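Local coordinates for cryptochrome DASH, chloroplastic/mitochondrial (Arabidopsis thaliana, PDB 2J4D), which binds FAD and a methenyltetrahydrofolate antenna, repairs cyclobutane pyrimidine dimers in single-stranded DNA, binds DNA without sequence specificity and may act as a blue-light photoreceptor, at residues K60-S65 against R212-L217; L171-G174 against Y178-D181; R51-D56 against G250-G255. All coordinates share one frame; numbering follows the deposited sequence.

Contact 1. Residues K60-S65 against R212-L217; sequences KAWSSS and RIPLSL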
ATOM      1  N   LYS A  60      11.878  18.884   5.094  1.00 21.65           N
ATOM      2  CA  LYS A  60      12.454  19.887   4.196  1.00 21.64           C
ATOM      3  C   LYS A  60      11.591  21.141   4.115  1.00 22.79           C
ATOM      4  O   LYS A  60      12.107  22.261   3.988  1.00 22.57           O
ATOM      5  CB  LYS A  60      12.661  19.284   2.803  1.00 24.12           C
ATOM      6  CG  LYS A  60      13.299  20.225   1.779  1.00 37.82           C
ATOM      7  CD  LYS A  60      14.606  20.844   2.273  1.00 44.61           C
ATOM      8  CE  LYS A  60      15.397  21.488   1.133  1.00 51.59           C
ATOM      9  NZ  LYS A  60      16.505  20.607   0.643  1.00 54.99           N
ATOM     10  N   ALA A  61      10.280  20.954   4.191  1.00 20.77           N
ATOM     11  CA  ALA A  61       9.344  22.073   4.147  1.00 23.71           C
ATOM     12  C   ALA A  61       9.542  22.942   5.391  1.00 24.38           C
ATOM     13  O   ALA A  61       9.626  24.172   5.313  1.00 25.18           O
ATOM     14  CB  ALA A  61       7.921  21.554   4.103  1.00 21.05           C
ATOM     15  N   TRP A  62       9.621  22.285   6.540  1.00 23.22           N
ATOM     16  CA  TRP A  62       9.804  22.967   7.811  1.00 23.07           C
ATOM     17  C   TRP A  62      11.132  23.708   7.901  1.00 22.88           C
ATOM     18  O   TRP A  62      11.180  24.854   8.339  1.00 25.92           O
ATOM     19  CB  TRP A  62       9.712  21.951   8.948  1.00 22.88           C
ATOM     20  CG  TRP A  62      10.078  22.497  10.293  1.00 24.38           C
ATOM     21  CD1 TRP A  62       9.319  23.308  11.090  1.00 25.27           C
ATOM     22  CD2 TRP A  62      11.292  22.254  11.007  1.00 24.27           C
ATOM     23  NE1 TRP A  62       9.987  23.580  12.262  1.00 25.41           N
ATOM     24  CE2 TRP A  62      11.201  22.947  12.236  1.00 25.19           C
ATOM     25  CE3 TRP A  62      12.451  21.516  10.729  1.00 27.01           C
ATOM     26  CZ2 TRP A  62      12.226  22.924  13.187  1.00 28.16           C
ATOM     27  CZ3 TRP A  62      13.472  21.493  11.678  1.00 28.69           C
ATOM     28  CH2 TRP A  62      13.349  22.194  12.890  1.00 28.73           C
ATOM     29  N   SER A  63      12.207  23.059   7.474  1.00 23.24           N
ATOM     30  CA  SER A  63      13.527  23.663   7.565  1.00 27.88           C
ATOM     31  C   SER A  63      13.815  24.738   6.524  1.00 28.22           C
ATOM     32  O   SER A  63      14.807  25.453   6.632  1.00 28.24           O
ATOM     33  CB  SER A  63      14.609  22.579   7.496  1.00 29.34           C
ATOM     34  OG  SER A  63      14.558  21.890   6.265  1.00 32.24           O
ATOM     35  N   SER A  64      12.948  24.871   5.528  1.00 24.88           N
ATOM     36  CA  SER A  64      13.172  25.876   4.500  1.00 25.50           C
ATOM     37  C   SER A  64      12.091  26.955   4.475  1.00 25.53           C
ATOM     38  O   SER A  64      11.927  27.655   3.474  1.00 26.86           O
ATOM     39  CB  SER A  64      13.258  25.199   3.134  1.00 28.99           C
ATOM     40  OG  SER A  64      12.014  24.635   2.775  1.00 31.92           O
ATOM     41  N   SER A  65      11.365  27.095   5.576  1.00 23.71           N
ATOM     42  CA  SER A  65      10.292  28.080   5.672  1.00 24.57           C
ATOM     43  C   SER A  65      10.136  28.565   7.108  1.00 26.63           C
ATOM     44  O   SER A  65      10.813  28.074   8.012  1.00 25.95           O
ATOM     45  CB  SER A  65       8.970  27.444   5.255  1.00 24.07           C
ATOM     46  OG  SER A  65       8.553  26.510   6.242  1.00 24.89           O
ATOM     47  N   ARG A 212      14.324  12.458  11.811  1.00 21.95           N
ATOM     48  CA  ARG A 212      13.715  12.905  13.061  1.00 23.56           C
ATOM     49  C   ARG A 212      12.951  14.197  12.843  1.00 22.52           C
ATOM     50  O   ARG A 212      13.463  15.137  12.243  1.00 22.15           O
ATOM     51  CB  ARG A 212      14.776  13.116  14.146  1.00 26.68           C
ATOM     52  CG  ARG A 212      15.632  11.895  14.396  1.00 38.18           C
ATOM     53  CD  ARG A 212      14.782  10.643  14.519  1.00 42.82           C
ATOM     54  NE  ARG A 212      15.444   9.499  13.899  1.00 50.22           N
ATOM     55  CZ  ARG A 212      15.917   8.451  14.564  1.00 49.94           C
ATOM     56  NH1 ARG A 212      15.799   8.388  15.887  1.00 49.00           N
ATOM     57  NH2 ARG A 212      16.518   7.471  13.902  1.00 47.97           N
ATOM     58  N   ILE A 213      11.728  14.232  13.352  1.00 20.96           N
ATOM     59  CA  ILE A 213      10.847  15.376  13.191  1.00 21.95           C
ATOM     60  C   ILE A 213      10.641  16.109  14.517  1.00 23.44           C
ATOM     61  O   ILE A 213      10.379  15.483  15.547  1.00 25.72           O
ATOM     62  CB  ILE A 213       9.463  14.911  12.672  1.00 20.77           C
ATOM     63  CG1 ILE A 213       9.623  14.107  11.374  1.00 19.75           C
ATOM     64  CG2 ILE A 213       8.554  16.107  12.472  1.00 20.79           C
ATOM     65  CD1 ILE A 213      10.235  14.883  10.200  1.00 23.00           C
ATOM     66  N   PRO A 214      10.748  17.446  14.508  1.00 24.42           N
ATOM     67  CA  PRO A 214      10.557  18.208  15.750  1.00 26.50           C
ATOM     68  C   PRO A 214       9.132  18.134  16.276  1.00 26.76           C
ATOM     69  O   PRO A 214       8.187  17.928  15.514  1.00 26.20           O
ATOM     70  CB  PRO A 214      10.962  19.628  15.356  1.00 29.56           C
ATOM     71  CG  PRO A 214      10.681  19.682  13.883  1.00 31.09           C
ATOM     72  CD  PRO A 214      11.163  18.328  13.404  1.00 25.64           C
ATOM     73  N   LEU A 215       8.980  18.298  17.586  1.00 27.80           N
ATOM     74  CA  LEU A 215       7.664  18.244  18.210  1.00 26.61           C
ATOM     75  C   LEU A 215       6.838  19.486  17.904  1.00 24.51           C
ATOM     76  O   LEU A 215       5.616  19.464  17.995  1.00 24.57           O
ATOM     77  CB  LEU A 215       7.808  18.071  19.724  1.00 31.93           C
ATOM     78  CG  LEU A 215       8.341  16.702  20.158  1.00 35.32           C
ATOM     79  CD1 LEU A 215       8.489  16.651  21.675  1.00 42.42           C
ATOM     80  CD2 LEU A 215       7.388  15.617  19.675  1.00 40.65           C
ATOM     81  N   SER A 216       7.512  20.568  17.538  1.00 25.24           N
ATOM     82  CA  SER A 216       6.843  21.827  17.212  1.00 25.44           C
ATOM     83  C   SER A 216       7.129  22.149  15.752  1.00 25.72           C
ATOM     84  O   SER A 216       8.284  22.364  15.378  1.00 28.95           O
ATOM     85  CB  SER A 216       7.372  22.952  18.107  1.00 27.04           C
ATOM     86  OG  SER A 216       6.951  24.220  17.638  1.00 24.14           O
ATOM     87  N   LEU A 217       6.081  22.185  14.934  1.00 22.29           N
ATOM     88  CA  LEU A 217       6.232  22.448  13.504  1.00 22.97           C
ATOM     89  C   LEU A 217       5.507  23.693  13.007  1.00 24.74           C
ATOM     90  O   LEU A 217       5.683  24.096  11.853  1.00 26.56           O
ATOM     91  CB  LEU A 217       5.727  21.243  12.709  1.00 19.34           C
ATOM     92  CG  LEU A 217       6.467  19.915  12.882  1.00 22.37           C
ATOM     93  CD1 LEU A 217       5.670  18.800  12.210  1.00 20.72           C
ATOM     94  CD2 LEU A 217       7.857  20.021  12.281  1.00 26.34           C
TER

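Contact 2. Residues L171-G174 against Y178-D181; sequences LIWG and YHKD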
ATOM      1  N   LEU A 171      10.051  18.040  -5.507  1.00 21.66           N
ATOM      2  CA  LEU A 171       9.671  16.640  -5.291  1.00 21.58           C
ATOM      3  C   LEU A 171      10.806  15.911  -4.579  1.00 21.68           C
ATOM      4  O   LEU A 171      11.953  15.952  -5.011  1.00 21.13           O
ATOM      5  CB  LEU A 171       9.342  15.979  -6.638  1.00 17.52           C
ATOM      6  CG  LEU A 171       8.166  16.666  -7.357  1.00 19.14           C
ATOM      7  CD1 LEU A 171       8.026  16.170  -8.774  1.00 17.34           C
ATOM      8  CD2 LEU A 171       6.884  16.416  -6.574  1.00 21.40           C
ATOM      9  N   ILE A 172      10.475  15.241  -3.482  1.00 22.07           N
ATOM     10  CA  ILE A 172      11.468  14.548  -2.678  1.00 19.54           C
ATOM     11  C   ILE A 172      11.328  13.034  -2.779  1.00 20.36           C
ATOM     12  O   ILE A 172      10.223  12.504  -2.670  1.00 15.93           O
ATOM     13  CB  ILE A 172      11.305  14.944  -1.197  1.00 22.34           C
ATOM     14  CG1 ILE A 172      11.219  16.468  -1.071  1.00 21.67           C
ATOM     15  CG2 ILE A 172      12.438  14.370  -0.365  1.00 21.30           C
ATOM     16  CD1 ILE A 172      12.400  17.202  -1.657  1.00 25.62           C
ATOM     17  N   TRP A 173      12.434  12.328  -2.983  1.00 20.76           N
ATOM     18  CA  TRP A 173      12.336  10.878  -3.043  1.00 21.26           C
ATOM     19  C   TRP A 173      12.052  10.335  -1.647  1.00 23.46           C
ATOM     20  O   TRP A 173      12.638  10.786  -0.663  1.00 26.91           O
ATOM     21  CB  TRP A 173      13.625  10.232  -3.560  1.00 20.58           C
ATOM     22  CG  TRP A 173      13.460   8.752  -3.665  1.00 17.78           C
ATOM     23  CD1 TRP A 173      13.783   7.811  -2.721  1.00 21.88           C
ATOM     24  CD2 TRP A 173      12.793   8.052  -4.715  1.00 20.82           C
ATOM     25  NE1 TRP A 173      13.345   6.566  -3.122  1.00 17.97           N
ATOM     26  CE2 TRP A 173      12.733   6.688  -4.341  1.00 19.96           C
ATOM     27  CE3 TRP A 173      12.231   8.447  -5.938  1.00 19.46           C
ATOM     28  CZ2 TRP A 173      12.133   5.721  -5.144  1.00 16.77           C
ATOM     29  CZ3 TRP A 173      11.632   7.482  -6.740  1.00 21.36           C
ATOM     30  CH2 TRP A 173      11.588   6.134  -6.336  1.00 21.72           C
ATOM     31  N   GLY A 174      11.152   9.365  -1.568  1.00 25.56           N
ATOM     32  CA  GLY A 174      10.830   8.753  -0.289  1.00 30.33           C
ATOM     33  C   GLY A 174      10.277   7.372  -0.569  1.00 31.23           C
ATOM     34  O   GLY A 174      10.626   6.761  -1.571  1.00 36.05           O
ATOM     35  N   TYR A 178      15.645   1.362   0.800  1.00 19.60           N
ATOM     36  CA  TYR A 178      16.936   1.759   0.269  1.00 19.33           C
ATOM     37  C   TYR A 178      16.627   2.980  -0.596  1.00 20.38           C
ATOM     38  O   TYR A 178      15.736   2.937  -1.440  1.00 20.31           O
ATOM     39  CB  TYR A 178      17.550   0.653  -0.594  1.00 21.30           C
ATOM     40  CG  TYR A 178      18.131  -0.473   0.217  1.00 21.68           C
ATOM     41  CD1 TYR A 178      17.385  -1.614   0.498  1.00 23.20           C
ATOM     42  CD2 TYR A 178      19.424  -0.382   0.738  1.00 23.86           C
ATOM     43  CE1 TYR A 178      17.910  -2.641   1.281  1.00 23.93           C
ATOM     44  CE2 TYR A 178      19.960  -1.406   1.526  1.00 22.61           C
ATOM     45  CZ  TYR A 178      19.195  -2.530   1.791  1.00 26.12           C
ATOM     46  OH  TYR A 178      19.715  -3.540   2.564  1.00 25.50           O
ATOM     47  N   HIS A 179      17.364   4.063  -0.386  1.00 18.76           N
ATOM     48  CA  HIS A 179      17.148   5.297  -1.136  1.00 21.58           C
ATOM     49  C   HIS A 179      17.621   5.193  -2.584  1.00 19.26           C
ATOM     50  O   HIS A 179      18.673   4.624  -2.862  1.00 18.88           O
ATOM     51  CB  HIS A 179      17.868   6.455  -0.429  1.00 20.10           C
ATOM     52  CG  HIS A 179      17.392   7.812  -0.845  1.00 19.76           C
ATOM     53  ND1 HIS A 179      17.636   8.337  -2.094  1.00 20.88           N
ATOM     54  CD2 HIS A 179      16.691   8.753  -0.171  1.00 23.17           C
ATOM     55  CE1 HIS A 179      17.107   9.546  -2.174  1.00 20.62           C
ATOM     56  NE2 HIS A 179      16.528   9.823  -1.019  1.00 19.23           N
ATOM     57  N   LYS A 180      16.848   5.759  -3.508  1.00 17.99           N
ATOM     58  CA  LYS A 180      17.201   5.706  -4.924  1.00 18.76           C
ATOM     59  C   LYS A 180      18.608   6.252  -5.208  1.00 19.66           C
ATOM     60  O   LYS A 180      19.347   5.685  -6.015  1.00 22.68           O
ATOM     61  CB  LYS A 180      16.168   6.486  -5.748  1.00 18.84           C
ATOM     62  CG  LYS A 180      16.316   6.321  -7.261  1.00 24.29           C
ATOM     63  CD  LYS A 180      15.124   6.937  -7.999  1.00 27.83           C
ATOM     64  CE  LYS A 180      15.405   8.351  -8.472  1.00 35.49           C
ATOM     65  NZ  LYS A 180      16.336   8.366  -9.639  1.00 38.66           N
ATOM     66  N   ASP A 181      18.977   7.343  -4.540  1.00 21.02           N
ATOM     67  CA  ASP A 181      20.282   7.965  -4.746  1.00 22.32           C
ATOM     68  C   ASP A 181      21.460   7.145  -4.224  1.00 25.72           C
ATOM     69  O   ASP A 181      22.606   7.391  -4.620  1.00 24.76           O
ATOM     70  CB  ASP A 181      20.328   9.345  -4.084  1.00 25.49           C
ATOM     71  CG  ASP A 181      19.357  10.321  -4.703  1.00 22.20           C
ATOM     72  OD1 ASP A 181      18.928  10.082  -5.844  1.00 28.24           O
ATOM     73  OD2 ASP A 181      19.035  11.334  -4.051  1.00 30.71           O
TER
HETATM   74  O   HOH W   1      15.244  12.226  -0.599  1.00 48.52           O

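Contact 3. Residues R51-D56 against G250-G255; sequences RVLDND and GGESAG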
ATOM      1  N   ARG A  51       1.662  10.724   6.952  1.00 15.55           N
ATOM      2  CA  ARG A  51       2.275  10.532   8.264  1.00 17.72           C
ATOM      3  C   ARG A  51       3.145  11.731   8.592  1.00 19.48           C
ATOM      4  O   ARG A  51       3.473  12.538   7.710  1.00 18.92           O
ATOM      5  CB  ARG A  51       3.180   9.292   8.269  1.00 17.34           C
ATOM      6  CG  ARG A  51       4.395   9.442   7.333  1.00 17.52           C
ATOM      7  CD  ARG A  51       5.375   8.273   7.406  1.00 17.36           C
ATOM      8  NE  ARG A  51       6.581   8.563   6.620  1.00 18.80           N
ATOM      9  CZ  ARG A  51       6.663   8.466   5.293  1.00 21.89           C
ATOM     10  NH1 ARG A  51       5.611   8.066   4.579  1.00 14.83           N
ATOM     11  NH2 ARG A  51       7.785   8.809   4.669  1.00 17.93           N
ATOM     12  N   VAL A  52       3.519  11.823   9.865  1.00 17.60           N
ATOM     13  CA  VAL A  52       4.391  12.872  10.357  1.00 20.43           C
ATOM     14  C   VAL A  52       5.777  12.253  10.545  1.00 20.75           C
ATOM     15  O   VAL A  52       6.785  12.837  10.152  1.00 20.78           O
ATOM     16  CB  VAL A  52       3.885  13.428  11.708  1.00 19.87           C
ATOM     17  CG1 VAL A  52       4.913  14.371  12.307  1.00 26.19           C
ATOM     18  CG2 VAL A  52       2.572  14.151  11.500  1.00 21.21           C
ATOM     19  N   LEU A  53       5.827  11.055  11.121  1.00 21.31           N
ATOM     20  CA  LEU A  53       7.108  10.383  11.350  1.00 22.26           C
ATOM     21  C   LEU A  53       7.908  10.106  10.083  1.00 22.17           C
ATOM     22  O   LEU A  53       7.346   9.776   9.036  1.00 21.11           O
ATOM     23  CB  LEU A  53       6.909   9.037  12.057  1.00 24.67           C
ATOM     24  CG  LEU A  53       6.771   8.940  13.574  1.00 31.50           C
ATOM     25  CD1 LEU A  53       6.729   7.474  13.963  1.00 28.72           C
ATOM     26  CD2 LEU A  53       7.948   9.622  14.257  1.00 33.63           C
ATOM     27  N   ASP A  54       9.227  10.235  10.197  1.00 19.17           N
ATOM     28  CA  ASP A  54      10.134   9.936   9.097  1.00 20.76           C
ATOM     29  C   ASP A  54       9.622  10.435   7.751  1.00 20.14           C
ATOM     30  O   ASP A  54       9.604   9.696   6.762  1.00 19.34           O
ATOM     31  CB  ASP A  54      10.361   8.418   9.057  1.00 21.39           C
ATOM     32  CG  ASP A  54      11.363   8.000   8.000  1.00 25.82           C
ATOM     33  OD1 ASP A  54      12.357   8.726   7.803  1.00 22.83           O
ATOM     34  OD2 ASP A  54      11.165   6.937   7.379  1.00 25.11           O
ATOM     35  N   ASN A  55       9.207  11.696   7.723  1.00 20.30           N
ATOM     36  CA  ASN A  55       8.687  12.315   6.510  1.00 22.56           C
ATOM     37  C   ASN A  55       9.664  13.397   6.049  1.00 24.08           C
ATOM     38  O   ASN A  55       9.672  14.497   6.606  1.00 22.71           O
ATOM     39  CB  ASN A  55       7.321  12.955   6.792  1.00 19.82           C
ATOM     40  CG  ASN A  55       6.646  13.467   5.528  1.00 21.80           C
ATOM     41  OD1 ASN A  55       7.306  13.936   4.612  1.00 18.00           O
ATOM     42  ND2 ASN A  55       5.327  13.386   5.486  1.00 18.11           N
ATOM     43  N   ASP A  56      10.477  13.079   5.039  1.00 21.96           N
ATOM     44  CA  ASP A  56      11.460  14.023   4.507  1.00 23.75           C
ATOM     45  C   ASP A  56      10.858  15.254   3.849  1.00 24.13           C
ATOM     46  O   ASP A  56      11.458  16.334   3.881  1.00 23.42           O
ATOM     47  CB  ASP A  56      12.381  13.342   3.491  1.00 27.47           C
ATOM     48  CG  ASP A  56      13.412  12.460   4.146  1.00 31.40           C
ATOM     49  OD1 ASP A  56      13.865  12.804   5.255  1.00 35.93           O
ATOM     50  OD2 ASP A  56      13.781  11.433   3.550  1.00 36.41           O
ATOM     51  N   GLY A 250      -7.484   2.739   9.434  1.00 18.76           N
ATOM     52  CA  GLY A 250      -6.630   3.717   8.783  1.00 18.87           C
ATOM     53  C   GLY A 250      -5.884   4.667   9.697  1.00 19.24           C
ATOM     54  O   GLY A 250      -6.276   4.894  10.845  1.00 18.28           O
ATOM     55  N   GLY A 251      -4.778   5.203   9.187  1.00 19.26           N
ATOM     56  CA  GLY A 251      -4.005   6.173   9.940  1.00 17.99           C
ATOM     57  C   GLY A 251      -2.646   5.775  10.482  1.00 19.36           C
ATOM     58  O   GLY A 251      -2.380   4.613  10.779  1.00 18.56           O
ATOM     59  N   GLU A 252      -1.783   6.776  10.609  1.00 18.17           N
ATOM     60  CA  GLU A 252      -0.448   6.588  11.156  1.00 20.18           C
ATOM     61  C   GLU A 252      -0.515   6.047  12.590  1.00 20.42           C
ATOM     62  O   GLU A 252       0.252   5.157  12.956  1.00 18.84           O
ATOM     63  CB  GLU A 252       0.306   7.920  11.138  1.00 18.00           C
ATOM     64  CG  GLU A 252       1.585   7.948  11.974  1.00 17.82           C
ATOM     65  CD  GLU A 252       2.414   9.213  11.735  1.00 22.09           C
ATOM     66  OE1 GLU A 252       1.823  10.286  11.483  1.00 20.70           O
ATOM     67  OE2 GLU A 252       3.656   9.139  11.810  1.00 20.95           O
ATOM     68  N   SER A 253      -1.423   6.578  13.405  1.00 19.44           N
ATOM     69  CA  SER A 253      -1.538   6.110  14.785  1.00 21.42           C
ATOM     70  C   SER A 253      -1.789   4.608  14.830  1.00 20.91           C
ATOM     71  O   SER A 253      -1.105   3.878  15.544  1.00 20.15           O
ATOM     72  CB  SER A 253      -2.667   6.839  15.508  1.00 21.48           C
ATOM     73  OG  SER A 253      -2.397   8.227  15.558  1.00 21.71           O
ATOM     74  N   ALA A 254      -2.770   4.151  14.058  1.00 19.28           N
ATOM     75  CA  ALA A 254      -3.091   2.734  14.017  1.00 20.68           C
ATOM     76  C   ALA A 254      -1.934   1.956  13.402  1.00 19.69           C
ATOM     77  O   ALA A 254      -1.633   0.835  13.817  1.00 19.39           O
ATOM     78  CB  ALA A 254      -4.379   2.508  13.212  1.00 19.29           C
ATOM     79  N   GLY A 255      -1.273   2.556  12.419  1.00 19.61           N
ATOM     80  CA  GLY A 255      -0.158   1.881  11.785  1.00 18.97           C
ATOM     81  C   GLY A 255       0.997   1.597  12.726  1.00 18.51           C
ATOM     82  O   GLY A 255       1.500   0.474  12.773  1.00 17.77           O
TER

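Contact 1. Residues K60-S65 against R212-L217
Behind Trp62, whose indole meets Pro214 and Leu217, the end of helix 56-63 is tied down by Ser65 OG, which gives a 2.7 Å hydrogen bond to Ala61 O. The same hydroxyl oxygen is bonded to Arg36 NH2 and, more weakly, to Thr67 O, so three groups grip it. One residue earlier, Ser64 OG does likewise with Lys60 O at 2.7 Å, and the last turn of the helix is thereby held by side chains as well as by weak backbone bonds from Ser64 N. Trp62 leaves this turn with CG opposite its own N across the CA-CB bond (chi1 172°), and its indole reaches out to the 212-217 loop. Two aliphatic groups lie on one face of it. Pro214 CG sits 3.6 Å from the centroid of the six-membered ring and only 9° off the normal, a close CH-pi contact. Leu217 CD2 takes the five-membered ring, 3.9 Å from its centroid, the leucine crossing the tryptophan at about a right angle. Arg112 braces the loop through Pro214 O and the backbone of Leu217, while Ser31 and Val34 also touch the indole. No hydrogen bond joins the two segments: helix 56-63 of the alpha/beta domain meets this loop mainly through apolar and CH-pi contacts, and the polar bonds serve to fix each partner separately.

Contact 2. Residues L171-G174 against Y178-D181
Trp173, which packs on His179 and Lys180, follows Leu171 and Ile172 of strand 168-172. Leu171 lies against Lys143, and Ile172 keeps the backbone in the sheet by pairing with Ala141 and Lys143. At Trp173, chi1 of -177° swings the indole away from its backbone N toward the returning segment. Lys180 lies over one indole face: its CB stands 3.7 Å from the centroid of the five-membered ring, and farther along CD touches Trp173 CZ3 at 3.8 Å. The lysine then bends, so that NZ is 6.0 Å from the centroid of the six-membered ring, at most a weak cation-pi attraction. His179 meets the tryptophan differently. The pyrrole edge points at the imidazole, with CD1 above the middle of that ring, and the planes are inclined at 58° in an edge-to-face pair. The imidazole is fixed at both nitrogens: ND1 accepts Asp181 N at 3.0 Å within the ring plane, and NE2 lies 2.8 Å from the oxygen of a water that donates to Trp173 O. The indole N-H end is bonded to Thr176 OG1, in the intervening turn. An alanine at Trp173 would strip away the surface under Lys180 and the edge facing His179, and is likely to leave Thr176 OG1 without its indole partner. Arg333 and Ile337 of helix 317-339 also touch Trp173, and Phe334 touches Lys180. This chain reversal follows the outermost strand of the Rossmann-like photolyase alpha/beta sheet, where that domain abuts a helix of the FAD-binding domain.

Contact 3. Residues R51-D56 against G250-G255
Extended through chi1 (166°) and chi2 (170°), the Glu252 side chain runs straight from the first turn of helix 252-265 to the backbone of Val52 and Leu53. Its carboxylate bridges two successive amides in the loop that leads from strand 41-46 to helix 56-63, the first beta-alpha connection of the Rossmann-like alpha/beta domain. Val52 N gives a 2.8 Å bond to OE1, met on the syn side but well out of the carboxylate plane, and Leu53 N gives a 3.0 Å bond to the syn lone pair of OE2. A weak third bond from Val52 N to OE2 makes the first grip bifurcated. Arg51 CB lies over one face of the buried carboxylate, 3.6 Å from Glu252 CD, while Leu53 CB lies off its end, 3.3 Å from OE2. Arg51 NE is 6.0 Å from OE2, too far to pair, though its charge may still steady the anion. That guanidinium turns back on its own loop instead and also holds Gly295 O through NH1. Asn55 N-caps helix 56-63, and its ND2 returns to Arg51 O at 3.0 Å. Within the same loop, Arg51 NH2 donates to Asp54 O at 2.9 Å in the guanidinium plane.

Overall arrangement
Helix 56-63 connects contacts 1 and 3: its start is capped within 51-56, and its end belongs to 60-65. Along the chain the segments run 51-56, 60-65, 171-174, 178-181, 212-217 and 250-255, so contact 3 spans contact 1, which in turn spans contact 2. Their centres lie about 15 Å (contacts 1 and 3) or about 18 Å (the other two pairs) apart. Ile213 reaches from contact 1 onto Val52 and Asn55 of contact 3, and Ile172 from contact 2 onto Asp56. Contact 1 joins the alpha/beta region to the connection after strand 168-172, where contact 2 begins, and contact 3 joins it to helix 252-265. The side chains of Trp173 and Arg51 lie about 14 and 12 Å from the bound FAD.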